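Antifreeze protein (Marinomonas primoryensis, PDB 3P4G) binds ice as a hyperactive, calcium-dependent antifreeze protein with a beta-helical fold, probably through ordered clathrate-like waters on its surface. Local coordinates at residues 91-96 with 110-115; 128-133 with 147-152; 166-171 with 181-186. All coordinates share one frame; numbering follows the deposited sequence. Where two conformers were deposited one is given.

Contact 1 (91-96 with 110-115); sequences DVLGKI and DVSAAV
D91 and D110 hold equivalent places on successive coils, their carboxylates turned the same way. D91 has CG anti to its carbonyl carbon (chi1 -64°), which swings OD1 back over the next coil, where it accepts the N-H of D110 from above the carboxylate plane (D110 N to D91 OD1 2.8 Å). D91 OD1 and D110 OD2 are only 4.0 Å apart; water 1 donates to D91 OD2 and D110 OD2 and probably eases the repulsion. D110 OD1 repeats the pattern with the N-H of N129.

V92 and V111 share one rotamer and run alongside each other, V92 CB meeting V111 CG2 at 4.0 Å. Their backbones are tied by V92 N to D110 O and by a nearly straight bond of 2.8 Å from S112 N to V92 O. A113 points its CB at the neighbouring main chain, reaching G94 C at 3.4 Å. The extended K95 runs its CG alongside A114, nearest to A114 O, before its NZ departs to N73 O. I96 N to A114 O, 3.0 Å, leads into the parallel pairing of I96 with V115. Such in-register stacking of equivalent residues is typical of a parallel beta-helix, here right-handed.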
loop_
_atom_site.group_PDB
_atom_site.type_symbol
_atom_site.label_atom_id
_atom_site.label_comp_id
_atom_site.label_asym_id
_atom_site.label_seq_id
_atom_site.Cartn_x
_atom_site.Cartn_y
_atom_site.Cartn_z
ATOM N N ASP A 91 -20.601 9.221 0.857
ATOM C CA ASP A 91 -19.219 9.689 0.959
ATOM C C ASP A 91 -18.945 10.076 2.408
ATOM O O ASP A 91 -19.861 10.326 3.189
ATOM C CB ASP A 91 -19.006 10.930 0.070
ATOM C CG ASP A 91 -19.199 10.627 -1.414
ATOM O OD1 ASP A 91 -18.948 9.485 -1.844
ATOM O OD2 ASP A 91 -19.569 11.550 -2.181
ATOM N N VAL A 92 -17.669 10.162 2.723
ATOM C CA VAL A 92 -17.227 10.555 4.054
ATOM C C VAL A 92 -16.431 11.826 3.882
ATOM O O VAL A 92 -15.351 11.817 3.238
ATOM C CB VAL A 92 -16.381 9.469 4.727
ATOM C CG1 VAL A 92 -15.775 10.008 6.030
ATOM C CG2 VAL A 92 -17.234 8.256 5.032
ATOM N N LEU A 93 -16.985 12.908 4.440
ATOM C CA LEU A 93 -16.374 14.254 4.354
ATOM C C LEU A 93 -16.027 14.838 5.733
ATOM O O LEU A 93 -15.536 15.974 5.826
ATOM C CB LEU A 93 -17.280 15.240 3.626
ATOM C CG LEU A 93 -17.725 14.799 2.232
ATOM C CD1 LEU A 93 -19.036 14.042 2.282
ATOM C CD2 LEU A 93 -17.919 16.121 1.401
ATOM N N GLY A 94 -16.316 14.066 6.783
ATOM C CA GLY A 94 -15.944 14.410 8.165
ATOM C C GLY A 94 -15.219 13.212 8.781
ATOM O O GLY A 94 -15.479 12.040 8.406
ATOM N N LYS A 95 -14.292 13.500 9.704
ATOM C CA LYS A 95 -13.374 12.484 10.203
ATOM C C LYS A 95 -14.079 11.313 10.899
ATOM O O LYS A 95 -14.980 11.519 11.687
ATOM C CB LYS A 95 -12.361 13.108 11.179
ATOM C CG LYS A 95 -11.429 12.053 11.840
ATOM C CD LYS A 95 -10.344 12.742 12.715
ATOM C CE LYS A 95 -9.483 11.654 13.337
ATOM N NZ LYS A 95 -8.366 12.271 14.098
ATOM N N ILE A 96 -13.617 10.102 10.625
ATOM C CA ILE A 96 -14.093 8.888 11.335
ATOM C C ILE A 96 -12.978 8.401 12.249
ATOM O O ILE A 96 -11.803 8.313 11.847
ATOM C CB ILE A 96 -14.472 7.767 10.361
ATOM C CG1 ILE A 96 -15.732 8.162 9.536
ATOM C CG2 ILE A 96 -14.756 6.410 11.118
ATOM C CD1 ILE A 96 -15.976 7.181 8.379
ATOM N N ASP A 110 -16.614 7.868 -1.651
ATOM C CA ASP A 110 -15.260 8.441 -1.607
ATOM C C ASP A 110 -15.037 8.994 -0.223
ATOM O O ASP A 110 -16.006 9.400 0.439
ATOM C CB ASP A 110 -15.210 9.612 -2.572
ATOM C CG ASP A 110 -15.413 9.186 -4.024
ATOM O OD1 ASP A 110 -14.794 8.214 -4.474
ATOM O OD2 ASP A 110 -16.158 9.871 -4.742
ATOM N N VAL A 111 -13.782 9.016 0.194
ATOM C CA VAL A 111 -13.446 9.495 1.509
ATOM C C VAL A 111 -12.503 10.656 1.318
ATOM O O VAL A 111 -11.407 10.481 0.775
ATOM C CB VAL A 111 -12.736 8.393 2.335
ATOM C CG1 VAL A 111 -12.083 9.043 3.673
ATOM C CG2 VAL A 111 -13.727 7.285 2.645
ATOM N N SER A 112 -12.889 11.820 1.832
ATOM C CA SER A 112 -12.091 13.045 1.703
ATOM C C SER A 112 -11.699 13.628 3.082
ATOM O O SER A 112 -11.217 14.758 3.166
ATOM C CB SER A 112 -12.848 14.076 0.859
ATOM O OG SER A 112 -14.104 14.467 1.458
ATOM N N ALA A 113 -11.984 12.881 4.148
ATOM C CA ALA A 113 -11.622 13.313 5.490
ATOM C C ALA A 113 -10.736 12.250 6.106
ATOM O O ALA A 113 -10.636 11.131 5.598
ATOM C CB ALA A 113 -12.902 13.504 6.336
ATOM N N ALA A 114 -10.115 12.564 7.247
ATOM C CA ALA A 114 -9.271 11.571 7.876
ATOM C C ALA A 114 -10.048 10.353 8.388
ATOM O O ALA A 114 -11.229 10.459 8.776
ATOM C CB ALA A 114 -8.521 12.203 9.012
ATOM N N VAL A 115 -9.411 9.188 8.365
ATOM C CA VAL A 115 -10.030 7.974 8.941
ATOM C C VAL A 115 -8.974 7.347 9.835
ATOM O O VAL A 115 -7.841 7.122 9.370
ATOM C CB VAL A 115 -10.393 6.947 7.864
ATOM C CG1 VAL A 115 -10.867 5.639 8.519
ATOM C CG2 VAL A 115 -11.477 7.525 6.932
HETATM O O HOH W 1 -17.726 11.949 -4.240
HETATM O O HOH W 2 -12.969 17.087 5.048
#

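Contact 2 (128-133 with 147-152); sequences GNLSGD and GDVNAA. With MG (magnesium ion), chain S.
The close-packed middle of this contact is the pairing of L130 with the chain from D148 to N150. L130 N donates to D148 O and L130 O accepts the N-H of N150, with N to O 2.8 Å in both bonds and both nearly in line with the carbonyl, so the backbones are bridged here and run parallel. L130 has CG anti to the backbone N (chi1 174°), which carries its branch into the buried side of the coil; there CD2 approaches V149 CG1 at a looser 4.4 Å, and V111 of the preceding coil also touches the leucine. N150 sets its CB against L130 O, 3.4 Å away.

S131 and D133 form the solvent side. S131 meets N150 loosely, CB to CB 4.3 Å. Toward G132 the backbones no longer bond directly, and A151 CB fills the step, lying 3.5 Å from G132 O. The exposed D133 takes over with its side chain: OD1 accepts the N-H of A152 (A152 N to D133 OD1 3.0 Å) from above the carboxylate plane, while A152 CB lies against the same carboxylate.

At the other end G147 and D148 are buried. G147 N reaches G128 O by a bent bond whose donor stands well above the carbonyl plane. D148 binds a magnesium ion through OD2 at 2.0 Å, with five waters completing an octahedron. One of them, water 3, donates back to D148 OD1, which also accepts the N-H of D167, so both oxygens are engaged and the group is held against rotation. In this right-handed beta-helix D148 thus ties its coil to the next through D167 while holding a hydrated magnesium.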
loop_
_atom_site.group_PDB
_atom_site.type_symbol
_atom_site.label_atom_id
_atom_site.label_comp_id
_atom_site.label_asym_id
_atom_site.label_seq_id
_atom_site.Cartn_x
_atom_site.Cartn_y
_atom_site.Cartn_z
ATOM N N GLY A 128 -14.696 3.862 -2.982
ATOM C CA GLY A 128 -14.267 4.956 -3.875
ATOM C C GLY A 128 -12.797 5.321 -3.713
ATOM O O GLY A 128 -11.943 4.472 -3.423
ATOM N N ASN A 129 -12.509 6.613 -3.926
ATOM C CA ASN A 129 -11.145 7.128 -3.741
ATOM C C ASN A 129 -10.828 7.584 -2.341
ATOM O O ASN A 129 -11.692 8.121 -1.640
ATOM C CB ASN A 129 -10.940 8.354 -4.674
ATOM C CG ASN A 129 -11.141 7.997 -6.160
ATOM O OD1 ASN A 129 -11.800 8.738 -6.915
ATOM N ND2 ASN A 129 -10.593 6.882 -6.569
ATOM N N LEU A 130 -9.568 7.450 -1.953
ATOM C CA LEU A 130 -9.180 7.934 -0.639
ATOM C C LEU A 130 -8.400 9.204 -0.849
ATOM O O LEU A 130 -7.284 9.141 -1.407
ATOM C CB LEU A 130 -8.330 6.891 0.092
ATOM C CG LEU A 130 -7.734 7.338 1.441
ATOM C CD1 LEU A 130 -8.870 7.527 2.501
ATOM C CD2 LEU A 130 -6.595 6.440 2.017
ATOM N N SER A 131 -8.949 10.337 -0.397
ATOM C CA SER A 131 -8.246 11.634 -0.505
ATOM C C SER A 131 -8.067 12.336 0.841
ATOM O O SER A 131 -7.600 13.475 0.877
ATOM C CB SER A 131 -8.902 12.602 -1.508
ATOM O OG SER A 131 -10.259 12.874 -1.188
ATOM N N GLY A 132 -8.459 11.679 1.933
ATOM C CA GLY A 132 -8.106 12.154 3.291
ATOM C C GLY A 132 -7.060 11.177 3.804
ATOM O O GLY A 132 -6.879 10.100 3.210
ATOM N N ASP A 133 -6.361 11.522 4.872
ATOM C CA ASP A 133 -5.302 10.674 5.391
ATOM C C ASP A 133 -5.880 9.562 6.206
ATOM O O ASP A 133 -6.650 9.805 7.119
ATOM C CB ASP A 133 -4.355 11.458 6.322
ATOM C CG ASP A 133 -3.540 12.500 5.586
ATOM O OD1 ASP A 133 -3.422 12.486 4.328
ATOM O OD2 ASP A 133 -2.984 13.358 6.278
ATOM N N GLY A 147 -10.684 2.615 -5.270
ATOM C CA GLY A 147 -10.110 3.595 -6.223
ATOM C C GLY A 147 -8.639 3.889 -5.964
ATOM O O GLY A 147 -7.799 2.985 -5.845
ATOM N N ASP A 148 -8.318 5.178 -5.896
ATOM C CA ASP A 148 -6.947 5.647 -5.766
ATOM C C ASP A 148 -6.652 5.975 -4.319
ATOM O O ASP A 148 -7.580 6.275 -3.545
ATOM C CB ASP A 148 -6.839 6.979 -6.520
ATOM C CG ASP A 148 -7.070 6.840 -7.997
ATOM O OD1 ASP A 148 -6.614 5.861 -8.586
ATOM O OD2 ASP A 148 -7.664 7.759 -8.617
ATOM N N VAL A 149 -5.374 5.899 -3.973
ATOM C CA VAL A 149 -4.871 6.439 -2.714
ATOM C C VAL A 149 -4.204 7.786 -3.067
ATOM O O VAL A 149 -3.127 7.827 -3.686
ATOM C CB VAL A 149 -3.887 5.490 -2.040
ATOM C CG1 VAL A 149 -3.176 6.231 -0.810
ATOM C CG2 VAL A 149 -4.629 4.228 -1.529
ATOM N N ASN A 150 -4.869 8.890 -2.711
ATOM C CA ASN A 150 -4.389 10.250 -3.116
ATOM C C ASN A 150 -3.678 11.005 -1.999
ATOM O O ASN A 150 -2.973 12.023 -2.226
ATOM C CB ASN A 150 -5.547 11.063 -3.627
ATOM C CG ASN A 150 -6.067 10.526 -4.899
ATOM O OD1 ASN A 150 -5.298 10.014 -5.704
ATOM N ND2 ASN A 150 -7.369 10.649 -5.111
ATOM N N ALA A 151 -3.828 10.503 -0.794
ATOM C CA ALA A 151 -3.305 11.167 0.369
ATOM C C ALA A 151 -2.353 10.237 1.167
ATOM O O ALA A 151 -1.820 9.258 0.595
ATOM C CB ALA A 151 -4.514 11.660 1.228
ATOM N N ALA A 152 -2.094 10.526 2.447
ATOM C CA ALA A 152 -1.281 9.610 3.261
ATOM C C ALA A 152 -2.049 8.353 3.630
ATOM O O ALA A 152 -3.234 8.410 3.921
ATOM C CB ALA A 152 -0.766 10.276 4.576
HETATM MG MG MG S . -8.166 8.010 -10.494
HETATM O O HOH W 3 -7.756 6.033 -10.983
HETATM O O HOH W 4 -6.158 8.225 -10.944
HETATM O O HOH W 5 -8.492 8.490 -12.377
HETATM O O HOH W 6 -10.141 8.280 -10.058
HETATM O O HOH W 7 -8.047 10.082 -10.315
#

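Contact 3 (166-171 with 181-186); sequences HDVSGI and VEVGRT. With MG (magnesium ion), chain T.
The guanidinium of R185 lies flat on the imidazole of H166, with centres 3.9 Å apart and planes at 16°. R185 NH1 stands over the middle of one ring face, and H166 CD2 in turn sits over the centre of the guanidinium. The two side chains run side by side in the same direction from adjacent coils of the right-handed beta-helix, where the chain turns after strands 161-164 and 180-183. Each has CG anti to the carbonyl carbon (chi1 -58° in H166, -61° in R185), and the arginine is extended from CG to NE, which brings its flat end level with the ring. An alanine in place of H166 would remove that ring and is likely to leave the guanidinium without its stacking partner, freer to turn on this side.

At the backbone of the same pair, R185 N bonds to H166 O from above the carbonyl plane, and V183 CG1 packs against the same oxygen at 3.4 Å. The V168 and V183 side chains meet crosswise on the buried side, CG2 to CG2 3.8 Å. V168 N to T186 O, 2.9 Å, continues the pairing between the coils. D167 uses both oxygens: OD1 accepts the N-H of T186 (T186 N to D167 OD1 3.1 Å) on its anti side but tilted out of the carboxylate plane, and OD2 binds a magnesium ion at 2.1 Å. Water 8, itself a ligand of that magnesium, donates to D167 OD1 at 2.6 Å.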
loop_
_atom_site.group_PDB
_atom_site.type_symbol
_atom_site.label_atom_id
_atom_site.label_comp_id
_atom_site.label_asym_id
_atom_site.label_seq_id
_atom_site.Cartn_x
_atom_site.Cartn_y
_atom_site.Cartn_z
ATOM N N HIS A 166 -7.000 0.976 -7.878
ATOM C CA HIS A 166 -6.420 1.824 -8.915
ATOM C C HIS A 166 -4.986 2.325 -8.606
ATOM O O HIS A 166 -4.073 1.508 -8.401
ATOM C CB HIS A 166 -7.400 2.957 -9.284
ATOM C CG HIS A 166 -8.745 2.477 -9.753
ATOM N ND1 HIS A 166 -9.832 3.321 -9.884
ATOM C CD2 HIS A 166 -9.178 1.248 -10.131
ATOM C CE1 HIS A 166 -10.872 2.632 -10.332
ATOM N NE2 HIS A 166 -10.502 1.370 -10.495
ATOM N N ASP A 167 -4.765 3.656 -8.521
ATOM C CA ASP A 167 -3.384 4.203 -8.488
ATOM C C ASP A 167 -2.983 4.625 -7.077
ATOM O O ASP A 167 -3.847 4.854 -6.198
ATOM C CB ASP A 167 -3.295 5.503 -9.328
ATOM C CG ASP A 167 -3.568 5.287 -10.794
ATOM O OD1 ASP A 167 -3.403 4.172 -11.307
ATOM O OD2 ASP A 167 -3.945 6.269 -11.456
ATOM N N VAL A 168 -1.684 4.748 -6.883
ATOM C CA VAL A 168 -1.175 5.440 -5.683
ATOM C C VAL A 168 -0.582 6.767 -6.160
ATOM O O VAL A 168 0.368 6.797 -6.954
ATOM C CB VAL A 168 -0.086 4.632 -4.979
ATOM C CG1 VAL A 168 0.502 5.440 -3.794
ATOM C CG2 VAL A 168 -0.603 3.269 -4.443
ATOM N N SER A 169 -1.126 7.863 -5.636
ATOM C CA SER A 169 -0.568 9.191 -5.917
ATOM C C SER A 169 -0.068 9.806 -4.622
ATOM O O SER A 169 0.757 10.740 -4.650
ATOM C CB SER A 169 -1.621 10.097 -6.560
ATOM O OG SER A 169 -1.912 9.728 -7.925
ATOM N N GLY A 170 -0.553 9.324 -3.480
ATOM C CA GLY A 170 -0.058 9.767 -2.180
ATOM C C GLY A 170 1.081 8.900 -1.645
ATOM O O GLY A 170 1.794 8.217 -2.422
ATOM N N ILE A 171 1.315 8.977 -0.335
ATOM C CA ILE A 171 2.408 8.238 0.288
ATOM C C ILE A 171 1.834 7.130 1.182
ATOM O O ILE A 171 1.155 7.425 2.192
ATOM C CB ILE A 171 3.347 9.191 1.122
ATOM C CG1 ILE A 171 4.052 10.171 0.173
ATOM C CG2 ILE A 171 4.408 8.367 1.809
ATOM C CD1 ILE A 171 4.727 11.342 0.817
ATOM N N VAL A 181 1.120 -5.345 0.225
ATOM C CA VAL A 181 0.421 -4.303 -0.578
ATOM C C VAL A 181 0.220 -4.883 -1.971
ATOM O O VAL A 181 1.136 -5.471 -2.564
ATOM C CB VAL A 181 1.273 -3.037 -0.723
ATOM C CG1 VAL A 181 0.544 -1.953 -1.562
ATOM C CG2 VAL A 181 1.615 -2.473 0.691
ATOM N N GLU A 182 -0.977 -4.669 -2.490
ATOM C CA GLU A 182 -1.244 -4.891 -3.925
ATOM C C GLU A 182 -1.864 -3.618 -4.509
ATOM O O GLU A 182 -2.879 -3.097 -3.988
ATOM C CB GLU A 182 -2.228 -6.050 -4.079
ATOM C CG GLU A 182 -1.648 -7.421 -3.571
ATOM C CD GLU A 182 -2.634 -8.574 -3.592
ATOM O OE1 GLU A 182 -3.853 -8.344 -3.728
ATOM O OE2 GLU A 182 -2.188 -9.738 -3.415
ATOM N N VAL A 183 -1.236 -3.102 -5.554
ATOM C CA VAL A 183 -1.735 -1.897 -6.270
ATOM C C VAL A 183 -2.236 -2.362 -7.605
ATOM O O VAL A 183 -1.452 -2.902 -8.404
ATOM C CB VAL A 183 -0.586 -0.866 -6.469
ATOM C CG1 VAL A 183 -1.113 0.373 -7.217
ATOM C CG2 VAL A 183 0.061 -0.437 -5.103
ATOM N N GLY A 184 -3.523 -2.125 -7.910
ATOM C CA GLY A 184 -4.137 -2.678 -9.122
ATOM C C GLY A 184 -3.682 -1.955 -10.366
ATOM O O GLY A 184 -3.638 -2.529 -11.448
ATOM N N ARG A 185 -3.339 -0.662 -10.214
ATOM C CA ARG A 185 -2.831 0.090 -11.325
ATOM C C ARG A 185 -1.444 0.660 -11.053
ATOM O O ARG A 185 -0.544 -0.122 -10.763
ATOM C CB ARG A 185 -3.871 1.100 -11.852
ATOM C CG ARG A 185 -5.110 0.363 -12.335
ATOM C CD ARG A 185 -6.217 1.275 -12.879
ATOM N NE ARG A 185 -7.372 0.415 -13.163
ATOM C CZ ARG A 185 -8.574 0.841 -13.544
ATOM N NH1 ARG A 185 -8.803 2.133 -13.721
ATOM N NH2 ARG A 185 -9.549 -0.048 -13.745
ATOM N N THR A 186 -1.271 1.987 -11.063
ATOM C CA THR A 186 0.056 2.573 -11.180
ATOM C C THR A 186 0.436 3.378 -9.963
ATOM O O THR A 186 -0.426 4.024 -9.341
ATOM C CB THR A 186 0.085 3.450 -12.480
ATOM O OG1 THR A 186 0.054 2.562 -13.625
ATOM C CG2 THR A 186 1.298 4.403 -12.566
HETATM MG MG MG T . -3.660 6.379 -13.490
HETATM O O HOH W 8 -3.812 4.451 -13.865
HETATM O O HOH W 9 -3.412 8.536 -12.640
HETATM O O HOH W 10 -3.778 7.230 -15.401
HETATM O O HOH W 11 -1.357 6.720 -13.768
#

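The three contacts follow one another along the chain, each closing before the next opens, and step along the axis of the solenoid. Contacts 1 and 2 have centres about 10 Å apart, as do contacts 2 and 3; the centres of contacts 1 and 3 lie about 19 Å apart, with nearest atoms about 9 Å apart. Contacts 1 and 2 join loops between the two stacks of parallel strands; contact 3 joins a similar loop to strand 180-183 and the turn after it. Backbone pairs V111–S131 and V149–S169 probably hydrogen-bond, so the bonding passes from one contact to the next. The same coil-to-coil pairing, repeated, builds the long beta-helix, with calcium sites in other turns.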